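Local coordinates for protein SAM-dependent O-methyltransferase (Thermotoga maritima, PDB 1O54) that probably transfers a methyl group from S-adenosyl-L-methionine to N1 of adenosine 58 in tRNA, working as a homotetramer, at residues 139-144 against 177-182; 107-112 against 206-211; 125-130 against 155-160; 183-188 against 200-205. All blocks are in the same frame, centred on the assembly; numbering follows the deposited sequence.

Contact 1. Residues 139-144 against 177-182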
loop_
_atom_site.group_PDB
_atom_site.type_symbol
_atom_site.label_atom_id
_atom_site.label_comp_id
_atom_site.label_asym_id
_atom_site.label_seq_id
_atom_site.Cartn_x
_atom_site.Cartn_y
_atom_site.Cartn_z
ATOM N N LYS A 139 19.396 30.086 2.707
ATOM C CA LYS A 139 20.116 29.856 1.470
ATOM C C LYS A 139 20.276 28.371 1.203
ATOM O O LYS A 139 20.555 27.596 2.146
ATOM C CB LYS A 139 21.500 30.468 1.542
ATOM C CG LYS A 139 22.225 30.566 0.199
ATOM C CD LYS A 139 21.512 31.512 -0.787
ATOM C CE LYS A 139 21.735 32.979 -0.451
ATOM N NZ LYS A 139 21.305 33.936 -1.523
ATOM N N VAL A 140 20.124 28.002 -0.069
ATOM C CA VAL A 140 20.446 26.665 -0.561
ATOM C C VAL A 140 21.738 26.742 -1.361
ATOM O O VAL A 140 21.844 27.508 -2.318
ATOM C CB VAL A 140 19.310 26.075 -1.417
ATOM C CG1 VAL A 140 19.635 24.646 -1.850
ATOM C CG2 VAL A 140 18.003 26.115 -0.617
ATOM N N PHE A 141 22.720 25.948 -0.935
ATOM C CA PHE A 141 24.000 25.815 -1.669
ATOM C C PHE A 141 23.854 24.550 -2.494
ATOM O O PHE A 141 23.866 23.421 -1.971
ATOM C CB PHE A 141 25.163 25.748 -0.685
ATOM C CG PHE A 141 25.201 26.918 0.246
ATOM C CD1 PHE A 141 25.749 28.112 -0.155
ATOM C CD2 PHE A 141 24.639 26.827 1.517
ATOM C CE1 PHE A 141 25.779 29.202 0.692
ATOM C CE2 PHE A 141 24.639 27.917 2.357
ATOM C CZ PHE A 141 25.184 29.102 1.957
ATOM N N ALA A 142 23.665 24.762 -3.782
ATOM C CA ALA A 142 23.323 23.690 -4.710
ATOM C C ALA A 142 24.505 23.320 -5.584
ATOM O O ALA A 142 24.878 24.073 -6.503
ATOM C CB ALA A 142 22.117 24.126 -5.557
ATOM N N TYR A 143 25.095 22.163 -5.297
ATOM C CA TYR A 143 26.282 21.729 -5.997
ATOM C C TYR A 143 25.885 20.860 -7.185
ATOM O O TYR A 143 25.224 19.831 -7.022
ATOM C CB TYR A 143 27.177 20.957 -5.060
ATOM C CG TYR A 143 27.891 21.799 -4.037
ATOM C CD1 TYR A 143 27.229 22.347 -2.960
ATOM C CD2 TYR A 143 29.274 21.972 -4.107
ATOM C CE1 TYR A 143 27.920 23.101 -1.999
ATOM C CE2 TYR A 143 29.963 22.723 -3.172
ATOM C CZ TYR A 143 29.285 23.285 -2.128
ATOM O OH TYR A 143 29.983 24.025 -1.197
ATOM N N GLU A 144 26.294 21.280 -8.362
ATOM C CA GLU A 144 25.995 20.565 -9.589
ATOM C C GLU A 144 27.124 20.731 -10.548
ATOM O O GLU A 144 27.212 21.755 -11.210
ATOM C CB GLU A 144 24.733 21.101 -10.214
ATOM C CG GLU A 144 24.343 20.449 -11.525
ATOM C CD GLU A 144 24.181 18.967 -11.392
ATOM O OE1 GLU A 144 23.106 18.511 -10.902
ATOM O OE2 GLU A 144 25.144 18.251 -11.748
ATOM N N PHE A 177 32.425 19.921 0.734
ATOM C CA PHE A 177 31.670 21.144 0.635
ATOM C C PHE A 177 32.418 22.307 1.274
ATOM O O PHE A 177 33.207 22.112 2.224
ATOM C CB PHE A 177 30.307 20.940 1.303
ATOM C CG PHE A 177 29.547 19.779 0.736
ATOM C CD1 PHE A 177 29.509 18.571 1.389
ATOM C CD2 PHE A 177 28.896 19.893 -0.485
ATOM C CE1 PHE A 177 28.824 17.489 0.851
ATOM C CE2 PHE A 177 28.246 18.805 -1.039
ATOM C CZ PHE A 177 28.189 17.610 -0.363
ATOM N N ASP A 178 32.189 23.516 0.774
ATOM C CA ASP A 178 32.826 24.689 1.340
ATOM C C ASP A 178 32.215 25.110 2.677
ATOM O O ASP A 178 32.901 25.751 3.500
ATOM C CB ASP A 178 32.699 25.880 0.400
ATOM C CG ASP A 178 33.394 25.669 -0.915
ATOM O OD1 ASP A 178 34.376 24.886 -0.980
ATOM O OD2 ASP A 178 33.035 26.275 -1.948
ATOM N N GLU A 179 30.940 24.797 2.855
ATOM C CA GLU A 179 30.162 25.285 3.980
ATOM C C GLU A 179 30.304 24.323 5.153
ATOM O O GLU A 179 30.362 23.092 4.969
ATOM C CB GLU A 179 28.692 25.404 3.625
ATOM C CG GLU A 179 28.381 26.356 2.490
ATOM C CD GLU A 179 28.757 25.814 1.109
ATOM O OE1 GLU A 179 28.831 24.576 0.912
ATOM O OE2 GLU A 179 28.941 26.650 0.211
ATOM N N LYS A 180 30.323 24.897 6.360
ATOM C CA LYS A 180 30.253 24.145 7.589
ATOM C C LYS A 180 29.036 24.562 8.387
ATOM O O LYS A 180 28.451 25.633 8.191
ATOM C CB LYS A 180 31.499 24.392 8.452
ATOM C CG LYS A 180 32.792 23.954 7.822
ATOM C CD LYS A 180 32.895 22.450 7.736
ATOM C CE LYS A 180 34.351 22.008 7.473
ATOM N NZ LYS A 180 34.505 20.997 6.378
ATOM N N ASP A 181 28.681 23.684 9.300
ATOM C CA ASP A 181 27.607 23.897 10.209
ATOM C C ASP A 181 26.276 24.161 9.519
ATOM O O ASP A 181 25.450 24.902 10.048
ATOM C CB ASP A 181 27.960 25.020 11.161
ATOM C CG ASP A 181 29.075 24.629 12.108
ATOM O OD1 ASP A 181 29.978 25.438 12.276
ATOM O OD2 ASP A 181 29.078 23.531 12.692
ATOM N N VAL A 182 26.051 23.521 8.367
ATOM C CA VAL A 182 24.770 23.705 7.681
ATOM C C VAL A 182 23.654 22.984 8.449
ATOM O O VAL A 182 23.906 22.014 9.198
ATOM C CB VAL A 182 24.798 23.323 6.176
ATOM C CG1 VAL A 182 25.909 24.043 5.455
ATOM C CG2 VAL A 182 24.860 21.804 5.984
#
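Phe141 and Tyr143 on strand 139-143 face Glu179 and Phe177 of the irregular loop 177-182 across a backbone gap of 8.4 Å between the CA atoms of Phe141 and Glu179, a width that long side chains must fill. Tyr143 crosses to the loop with its hydroxyl, which accepts the backbone N-H of Asp178, at 3.0 Å from N to OH and nearly straight (165°), and donates to Glu179 OE1, at the edge of the ring and in its plane. That second bond is very short as modelled and its length doubtful, but it joins a buried phenol to a buried carboxylate. The other oxygen, OE2, makes a salt bridge to Lys169. Phe177 meets the same ring edge-on: its CD2 lies over the centre of one Tyr143 face, with the planes at 83° and the centroids 5.0 Å apart, a T-shaped pair. In the Rossmann-like sheet of class I methyltransferases, alternate residues of a strand serve opposite faces; here Val140 and Ala142 turn to helix 125-134, while the two aromatic residues cover the loop. Glu144, just past the strand, is predicted to bind S-adenosyl-L-methionine. Glu179 sets CG over the centre of the Phe141 ring, a CH-pi contact 3.9 Å from the centroid, and the bend at chi2 folds its carboxylate over the same ring, 21° from the ring plane. The aliphatic part of Lys139 lies against the opposite face.

Contact 2. Residues 107-112 against 206-211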
loop_
_atom_site.group_PDB
_atom_site.type_symbol
_atom_site.label_atom_id
_atom_site.label_comp_id
_atom_site.label_asym_id
_atom_site.label_seq_id
_atom_site.Cartn_x
_atom_site.Cartn_y
_atom_site.Cartn_z
ATOM N N MET A 107 10.821 16.567 6.938
ATOM C CA MET A 107 11.664 15.681 7.794
ATOM C C MET A 107 13.026 16.329 8.118
ATOM O O MET A 107 13.540 16.142 9.252
ATOM C CB MET A 107 11.875 14.310 7.167
ATOM C CG MET A 107 10.589 13.469 7.116
ATOM S SD MET A 107 10.247 12.695 8.689
ATOM C CE MET A 107 11.349 11.190 8.479
ATOM N N LEU A 108 13.572 17.061 7.133
ATOM C CA LEU A 108 14.803 17.877 7.295
ATOM C C LEU A 108 14.599 19.179 8.106
ATOM O O LEU A 108 15.582 19.888 8.426
ATOM C CB LEU A 108 15.400 18.210 5.933
ATOM C CG LEU A 108 15.995 17.052 5.141
ATOM C CD1 LEU A 108 16.536 17.495 3.831
ATOM C CD2 LEU A 108 17.105 16.330 5.941
ATOM N N ASP A 109 13.351 19.452 8.487
ATOM C CA ASP A 109 12.980 20.606 9.311
ATOM C C ASP A 109 13.422 21.921 8.676
ATOM O O ASP A 109 13.774 22.870 9.395
ATOM C CB ASP A 109 13.548 20.483 10.723
ATOM C CG ASP A 109 12.837 21.393 11.720
ATOM O OD1 ASP A 109 11.580 21.495 11.708
ATOM O OD2 ASP A 109 13.495 22.020 12.562
ATOM N N VAL A 110 13.407 21.980 7.340
ATOM C CA VAL A 110 13.868 23.176 6.631
ATOM C C VAL A 110 12.937 24.350 6.975
ATOM O O VAL A 110 11.715 24.252 6.849
ATOM C CB VAL A 110 13.983 22.990 5.105
ATOM C CG1 VAL A 110 14.558 24.211 4.466
ATOM C CG2 VAL A 110 14.794 21.739 4.762
ATOM N N LYS A 111 13.551 25.438 7.430
ATOM C CA LYS A 111 12.814 26.563 7.974
ATOM C C LYS A 111 13.557 27.865 7.720
ATOM O O LYS A 111 14.697 27.889 7.256
ATOM C CB LYS A 111 12.627 26.361 9.463
ATOM C CG LYS A 111 13.905 26.446 10.224
ATOM C CD LYS A 111 13.780 25.987 11.675
ATOM C CE LYS A 111 15.011 26.476 12.472
ATOM N NZ LYS A 111 16.348 25.922 12.067
ATOM N N GLU A 112 12.851 28.955 8.003
ATOM C CA GLU A 112 13.343 30.317 7.740
ATOM C C GLU A 112 14.758 30.482 8.229
ATOM O O GLU A 112 15.058 30.243 9.407
ATOM C CB GLU A 112 12.427 31.344 8.425
ATOM C CG GLU A 112 12.784 32.798 8.123
ATOM C CD GLU A 112 12.476 33.240 6.716
ATOM O OE1 GLU A 112 13.354 33.922 6.096
ATOM O OE2 GLU A 112 11.366 32.933 6.222
ATOM N N GLY A 206 23.609 18.004 15.422
ATOM C CA GLY A 206 22.170 17.870 15.381
ATOM C C GLY A 206 21.585 18.176 14.007
ATOM O O GLY A 206 20.371 18.181 13.841
ATOM N N GLY A 207 22.439 18.397 13.017
ATOM C CA GLY A 207 21.960 18.664 11.647
ATOM C C GLY A 207 21.346 17.405 11.023
ATOM O O GLY A 207 21.640 16.263 11.415
ATOM N N ARG A 208 20.523 17.619 10.016
ATOM C CA ARG A 208 19.739 16.543 9.446
ATOM C C ARG A 208 20.146 16.247 8.008
ATOM O O ARG A 208 20.354 17.140 7.174
ATOM C CB ARG A 208 18.276 16.898 9.496
ATOM C CG ARG A 208 17.771 17.116 10.917
ATOM C CD ARG A 208 16.322 17.588 11.016
ATOM N NE ARG A 208 15.871 17.462 12.423
ATOM C CZ ARG A 208 16.051 18.400 13.335
ATOM N NH1 ARG A 208 16.678 19.525 13.029
ATOM N NH2 ARG A 208 15.628 18.214 14.573
ATOM N N PHE A 209 20.242 14.961 7.731
ATOM C CA PHE A 209 20.674 14.415 6.460
ATOM C C PHE A 209 19.526 13.621 5.825
ATOM O O PHE A 209 18.843 12.865 6.522
ATOM C CB PHE A 209 21.859 13.451 6.739
ATOM C CG PHE A 209 22.261 12.606 5.554
ATOM C CD1 PHE A 209 21.711 11.342 5.338
ATOM C CD2 PHE A 209 23.103 13.115 4.584
ATOM C CE1 PHE A 209 22.062 10.582 4.219
ATOM C CE2 PHE A 209 23.484 12.351 3.475
ATOM C CZ PHE A 209 22.943 11.083 3.295
ATOM N N ALA A 210 19.332 13.756 4.511
ATOM C CA ALA A 210 18.432 12.857 3.759
ATOM C C ALA A 210 19.046 12.499 2.433
ATOM O O ALA A 210 19.775 13.307 1.850
ATOM C CB ALA A 210 17.038 13.470 3.572
ATOM N N THR A 211 18.749 11.299 1.943
ATOM C CA THR A 211 19.117 10.902 0.586
ATOM C C THR A 211 17.983 10.008 0.024
ATOM O O THR A 211 17.087 9.548 0.766
ATOM C CB THR A 211 20.498 10.227 0.574
ATOM O OG1 THR A 211 20.965 10.036 -0.798
ATOM C CG2 THR A 211 20.492 8.839 1.169
HETATM O O HOH W 1 15.397 21.729 14.364
#
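Asp109 OD1 is gripped from beyond the two segments, by the guanidinium of Arg132 and the backbone N of Leu82, both of the second subunit, while the rest of the side chain meets Arg208. OD2 is hydrogen-bonded to a water 2.6 Å away. The same water accepts a weak bond from Arg208 NH1, at 2.9 Å, and so bridges two charges that do not pair directly: Asp109 OD2 lies 4.1 Å from Arg208 NH1, well out of the guanidinium plane, with no N-H aimed at it. What touches the guanidinium is the CB of Asp109, which sits over one face. Arg208 reaches this place with CG anti to its carbonyl carbon (chi1 -61°) and an extended chain from CG to NE, whose CD passes 3.5 Å from Leu108 O. Its NH2 hydrogen-bonds the carbonyl of Ile79 of the second subunit. Asp109 leaves helix 98-107 with a positive phi of 57°, in a Schellman motif that ends the helix and turns the chain toward strand 115-119. Just before it, Leu108 sends CD2 down onto strand 207-213, 3.7 Å from the CB of Ala210 and also against the CB of Arg208. Ala210 suits this place because a single methyl lets the leucine come close to the strand backbone. The chemistry thus divides in two: an apolar half seats the helix end on the sheet of its own subunit, and a charged half is completed largely by the neighbouring chain, consistent with a role in holding the subunits together.

Contact 3. Residues 125-130 against 155-160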
loop_
_atom_site.group_PDB
_atom_site.type_symbol
_atom_site.label_atom_id
_atom_site.label_comp_id
_atom_site.label_asym_id
_atom_site.label_seq_id
_atom_site.Cartn_x
_atom_site.Cartn_y
_atom_site.Cartn_z
ATOM N N ALA A 125 14.090 20.574 -9.292
ATOM C CA ALA A 125 12.758 20.352 -8.697
ATOM C C ALA A 125 12.828 20.277 -7.165
ATOM O O ALA A 125 12.110 21.004 -6.444
ATOM C CB ALA A 125 12.100 19.103 -9.272
ATOM N N MET A 126 13.696 19.431 -6.627
ATOM C CA MET A 126 13.856 19.341 -5.173
ATOM C C MET A 126 14.459 20.646 -4.623
ATOM O O MET A 126 14.102 21.111 -3.547
ATOM C CB MET A 126 14.733 18.176 -4.804
ATOM C CG MET A 126 15.144 18.097 -3.390
ATOM S SD MET A 126 13.635 17.692 -2.411
ATOM C CE MET A 126 14.117 17.860 -0.823
ATOM N N CYS A 127 15.423 21.171 -5.372
ATOM C CA CYS A 127 16.055 22.471 -5.058
ATOM C C CYS A 127 15.012 23.562 -4.800
ATOM O O CYS A 127 15.067 24.297 -3.794
ATOM C CB CYS A 127 17.040 22.883 -6.132
ATOM S SG CYS A 127 18.111 24.188 -5.483
ATOM N N ALA A 128 14.013 23.611 -5.669
ATOM C CA ALA A 128 12.929 24.571 -5.511
ATOM C C ALA A 128 12.152 24.410 -4.228
ATOM O O ALA A 128 11.778 25.409 -3.589
ATOM C CB ALA A 128 11.989 24.469 -6.723
ATOM N N VAL A 129 11.859 23.166 -3.856
ATOM C CA VAL A 129 11.134 22.904 -2.630
ATOM C C VAL A 129 11.939 23.411 -1.414
ATOM O O VAL A 129 11.405 24.053 -0.475
ATOM C CB VAL A 129 10.822 21.388 -2.485
ATOM C CG1 VAL A 129 10.245 21.068 -1.138
ATOM C CG2 VAL A 129 9.872 20.982 -3.603
ATOM N N LEU A 130 13.234 23.106 -1.416
ATOM C CA LEU A 130 14.122 23.541 -0.348
ATOM C C LEU A 130 14.191 25.073 -0.323
ATOM O O LEU A 130 14.200 25.664 0.757
ATOM C CB LEU A 130 15.525 22.930 -0.569
ATOM C CG LEU A 130 15.577 21.385 -0.464
ATOM C CD1 LEU A 130 16.960 20.867 -0.902
ATOM C CD2 LEU A 130 15.220 20.882 0.935
ATOM N N SER A 155 17.800 28.305 -14.834
ATOM C CA SER A 155 16.674 28.805 -15.658
ATOM C C SER A 155 15.326 28.537 -14.969
ATOM O O SER A 155 14.519 29.452 -14.788
ATOM C CB SER A 155 16.663 28.140 -17.032
ATOM O OG SER A 155 15.538 28.617 -17.791
ATOM N N ASN A 156 15.130 27.298 -14.540
ATOM C CA ASN A 156 13.894 26.916 -13.816
ATOM C C ASN A 156 13.684 27.716 -12.547
ATOM O O ASN A 156 12.617 28.297 -12.341
ATOM C CB ASN A 156 13.902 25.421 -13.506
ATOM C CG ASN A 156 13.652 24.548 -14.721
ATOM O OD1 ASN A 156 13.091 25.000 -15.733
ATOM N ND2 ASN A 156 14.080 23.290 -14.642
ATOM N N LEU A 157 14.693 27.743 -11.655
ATOM C CA LEU A 157 14.589 28.499 -10.419
ATOM C C LEU A 157 14.306 29.977 -10.658
ATOM O O LEU A 157 13.616 30.591 -9.882
ATOM C CB LEU A 157 15.824 28.315 -9.521
ATOM C CG LEU A 157 15.946 26.887 -8.985
ATOM C CD1 LEU A 157 17.394 26.625 -8.560
ATOM C CD2 LEU A 157 15.029 26.583 -7.809
ATOM N N THR A 158 14.857 30.545 -11.724
ATOM C CA THR A 158 14.586 31.951 -12.053
ATOM C C THR A 158 13.091 32.153 -12.428
ATOM O O THR A 158 12.402 33.035 -11.878
ATOM C CB THR A 158 15.531 32.401 -13.180
ATOM O OG1 THR A 158 16.896 32.358 -12.711
ATOM C CG2 THR A 158 15.280 33.841 -13.554
ATOM N N LYS A 159 12.612 31.299 -13.323
ATOM C CA LYS A 159 11.211 31.287 -13.758
ATOM C C LYS A 159 10.278 31.095 -12.557
ATOM O O LYS A 159 9.196 31.662 -12.531
ATOM C CB LYS A 159 10.954 30.165 -14.775
ATOM C CG LYS A 159 11.606 30.307 -16.138
ATOM C CD LYS A 159 11.331 29.053 -16.998
ATOM C CE LYS A 159 12.001 29.120 -18.386
ATOM N NZ LYS A 159 11.901 27.821 -19.140
ATOM N N TRP A 160 10.713 30.315 -11.555
ATOM C CA TRP A 160 9.860 29.946 -10.434
ATOM C C TRP A 160 9.986 30.917 -9.264
ATOM O O TRP A 160 9.388 30.683 -8.210
ATOM C CB TRP A 160 10.123 28.501 -9.959
ATOM C CG TRP A 160 9.938 27.459 -11.001
ATOM C CD1 TRP A 160 9.199 27.556 -12.166
ATOM C CD2 TRP A 160 10.522 26.160 -11.014
ATOM N NE1 TRP A 160 9.303 26.399 -12.894
ATOM C CE2 TRP A 160 10.114 25.519 -12.209
ATOM C CE3 TRP A 160 11.380 25.463 -10.139
ATOM C CZ2 TRP A 160 10.514 24.227 -12.548
ATOM C CZ3 TRP A 160 11.782 24.170 -10.484
ATOM C CH2 TRP A 160 11.343 23.566 -11.668
#
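Ala128 is the meeting point of the apolar contacts between helix 125-134 and the end of helix 147-159, taking Leu157 from one neighbouring turn and Trp160 from the next. The leucine forks over the first helix: CD2 lies 3.7 Å from Ala128 CA, and CD1 touches Cys127 SG at 4.0 Å. With CG anti to the carbonyl carbon (chi1 -67°) the side chain is aimed across the gap, and its two methyls divide between the two residues. Because Ala128 has only a methyl group, the backbones can approach closely, the CA atoms of Ala128 and Leu157 standing 6.5 Å apart. The thiol of Cys127 suits an equally apolar setting.

The aromatic contact belongs to Trp160. The benzene part of its indole approaches Ala128 obliquely, with CE3 3.6 Å from Ala128 CB, and CZ3 reaches Ala125 CA more loosely, at 4.3 Å. Over one face of the indole, toward its rim, lies the carbonyl oxygen of Asn156, the atom that also accepts the Trp160 N-H at 2.9 Å and so carries the helical bonding one residue past the end of the helix.

Polar bonds flank this apolar seam. The Asn156 side chain donates from ND2 to the carbonyl of Ser123, just ahead of the first helix, and Trp160 NE1 has a weak bond to Glu85. Around the pair, helix 82-87 adds Leu82 against Ala128 and Trp160, and helix 98-107 covers Met126 and Val129 on another side of helix 125-134. The two helices are the connections of successive beta-alpha-beta units in the Rossmann-like fold, lying next to each other, with strand 139-143 between them in sequence.

Contact 4. Residues 183-188 against 200-205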
loop_
_atom_site.group_PDB
_atom_site.type_symbol
_atom_site.label_atom_id
_atom_site.label_comp_id
_atom_site.label_asym_id
_atom_site.label_seq_id
_atom_site.Cartn_x
_atom_site.Cartn_y
_atom_site.Cartn_z
ATOM N N ASP A 183 22.434 23.474 8.290
ATOM C CA ASP A 183 21.311 22.969 9.075
ATOM C C ASP A 183 20.845 21.590 8.615
ATOM O O ASP A 183 20.443 20.754 9.431
ATOM C CB ASP A 183 20.187 23.957 9.005
ATOM C CG ASP A 183 20.563 25.265 9.644
ATOM O OD1 ASP A 183 20.524 25.318 10.891
ATOM O OD2 ASP A 183 20.951 26.251 8.988
ATOM N N ALA A 184 20.879 21.379 7.301
ATOM C CA ALA A 184 20.425 20.120 6.704
ATOM C C ALA A 184 21.082 19.948 5.341
ATOM O O ALA A 184 21.571 20.923 4.749
ATOM C CB ALA A 184 18.941 20.088 6.560
ATOM N N LEU A 185 21.054 18.720 4.844
ATOM C CA LEU A 185 21.707 18.372 3.615
ATOM C C LEU A 185 20.897 17.304 2.926
ATOM O O LEU A 185 20.522 16.303 3.528
ATOM C CB LEU A 185 23.131 17.889 3.894
ATOM C CG LEU A 185 24.041 17.657 2.680
ATOM C CD1 LEU A 185 25.473 17.872 3.057
ATOM C CD2 LEU A 185 23.801 16.276 2.083
ATOM N N PHE A 186 20.639 17.522 1.648
ATOM C CA PHE A 186 19.967 16.517 0.804
ATOM C C PHE A 186 20.932 16.062 -0.286
ATOM O O PHE A 186 21.523 16.882 -1.022
ATOM C CB PHE A 186 18.731 17.088 0.127
ATOM C CG PHE A 186 18.022 16.083 -0.715
ATOM C CD1 PHE A 186 17.356 15.004 -0.104
ATOM C CD2 PHE A 186 18.046 16.154 -2.093
ATOM C CE1 PHE A 186 16.709 14.034 -0.885
ATOM C CE2 PHE A 186 17.392 15.201 -2.876
ATOM C CZ PHE A 186 16.744 14.128 -2.267
ATOM N N LEU A 187 21.036 14.742 -0.421
ATOM C CA LEU A 187 21.992 14.120 -1.302
ATOM C C LEU A 187 21.226 13.263 -2.308
ATOM O O LEU A 187 20.434 12.402 -1.913
ATOM C CB LEU A 187 22.918 13.231 -0.509
ATOM C CG LEU A 187 23.992 12.468 -1.298
ATOM C CD1 LEU A 187 24.996 13.380 -1.952
ATOM C CD2 LEU A 187 24.685 11.498 -0.332
ATOM N N ASP A 188 21.473 13.494 -3.605
ATOM C CA ASP A 188 20.840 12.703 -4.623
ATOM C C ASP A 188 21.875 12.530 -5.736
ATOM O O ASP A 188 22.064 13.422 -6.577
ATOM C CB ASP A 188 19.615 13.393 -5.143
ATOM C CG ASP A 188 18.813 12.546 -6.122
ATOM O OD1 ASP A 188 19.234 11.447 -6.493
ATOM O OD2 ASP A 188 17.735 12.968 -6.589
ATOM N N TRP A 200 28.600 14.406 6.375
ATOM C CA TRP A 200 28.754 14.503 7.822
ATOM C C TRP A 200 29.581 15.734 8.193
ATOM O O TRP A 200 29.213 16.490 9.088
ATOM C CB TRP A 200 29.382 13.216 8.385
ATOM C CG TRP A 200 29.450 13.176 9.894
ATOM C CD1 TRP A 200 28.530 12.654 10.756
ATOM C CD2 TRP A 200 30.488 13.722 10.705
ATOM N NE1 TRP A 200 28.932 12.838 12.056
ATOM C CE2 TRP A 200 30.122 13.505 12.060
ATOM C CE3 TRP A 200 31.699 14.377 10.431
ATOM C CZ2 TRP A 200 30.939 13.890 13.129
ATOM C CZ3 TRP A 200 32.473 14.810 11.493
ATOM C CH2 TRP A 200 32.086 14.554 12.834
ATOM N N GLU A 201 30.691 15.944 7.508
ATOM C CA GLU A 201 31.606 17.053 7.857
ATOM C C GLU A 201 30.944 18.428 7.741
ATOM O O GLU A 201 31.268 19.352 8.489
ATOM C CB GLU A 201 32.853 16.992 6.992
ATOM C CG GLU A 201 33.739 15.814 7.354
ATOM C CD GLU A 201 34.842 15.505 6.349
ATOM O OE1 GLU A 201 34.933 16.165 5.275
ATOM O OE2 GLU A 201 35.628 14.578 6.657
ATOM N N ALA A 202 30.049 18.560 6.777
ATOM C CA ALA A 202 29.385 19.847 6.497
ATOM C C ALA A 202 28.250 20.188 7.470
ATOM O O ALA A 202 27.910 21.356 7.617
ATOM C CB ALA A 202 28.868 19.867 5.075
ATOM N N LEU A 203 27.645 19.185 8.093
ATOM C CA LEU A 203 26.470 19.377 8.953
ATOM C C LEU A 203 26.808 19.920 10.331
ATOM O O LEU A 203 27.827 19.537 10.910
ATOM C CB LEU A 203 25.724 18.061 9.100
ATOM C CG LEU A 203 24.940 17.664 7.852
ATOM C CD1 LEU A 203 24.567 16.241 7.875
ATOM C CD2 LEU A 203 23.712 18.525 7.800
ATOM N N LYS A 204 25.969 20.808 10.847
ATOM C CA LYS A 204 26.051 21.211 12.265
ATOM C C LYS A 204 25.738 20.009 13.187
ATOM O O LYS A 204 25.139 19.013 12.757
ATOM C CB LYS A 204 25.064 22.345 12.551
ATOM C CG LYS A 204 23.618 21.942 12.506
ATOM C CD LYS A 204 22.634 23.068 12.759
ATOM C CE LYS A 204 21.224 22.536 12.939
ATOM N NZ LYS A 204 20.204 23.613 13.091
ATOM N N GLY A 205 26.157 20.115 14.447
ATOM C CA GLY A 205 25.702 19.196 15.477
ATOM C C GLY A 205 24.200 19.190 15.546
ATOM O O GLY A 205 23.560 20.229 15.679
#
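Asp183 and Lys204 form a salt bridge, 2.8 Å from OD1 to NZ, in which the lysine uses the anti lone pair of OD1, the one turned away from OD2. The lysine starts with CG between its backbone N and carbonyl carbon (chi1 69°) and is extended beyond, which carries CD and CE obliquely across Asp183, CD 3.6 Å from OD1, before the ammonium group reaches the oxygen. Next to this bridge the contact is apolar. Leu203 CD2 rests 3.8 Å from Ala184 CA and 4.0 Å from Leu185 CB, lying along the strand backbone where the small Ala184 turns its own methyl away. Leu185, with CG anti to N (chi1 -172°), extends toward the helix end and meets Ala202 CB loosely at 4.4 Å from CD1; Cys199 and Phe177 border the same leucine.

Further out, both charges have second partners. Asp183 OD1 also bridges to Lys15 of the second subunit, and Lys204 NZ to Asp18 of that subunit, so opposite charges meet across the interface, probably offsetting the like charge of Asp114 close to Asp183 OD1. Asp183 OD2 accepts the backbone N of Arg115, which fixes the carboxylate against the neighbouring strand. Strand 182-187, helix 196-202 and strand 207-213 make a beta-alpha-beta crossover, the repeating unit of the Rossmann-like class I methyltransferase fold, and the strand leads at its other end to Asp188, predicted to bind S-adenosyl-L-methionine.

How the contacts relate
All four contacts belong to the Rossmann-like domain. Contact 2 spans the longest stretch of chain and encloses the others; contact 1 and contact 3 interleave, and contact 4 follows both. Contacts 1, 2 and 4 reach one sheet. Contact 4 lies with its centre about 8 Å from those of contacts 1 and 2, joined to contact 1 by probable backbone hydrogen bonds between Val182 and both Ala202 and Lys204, and to contact 2 through neighbouring strands 182-187 and 207-213. Contact 3, 16 to 20 Å from the others between centres, packs helix 125-134 onto Val140, Val110 and Phe186. Contacts 2 and 4 make salt bridges to the second subunit, tying the fold to the assembly.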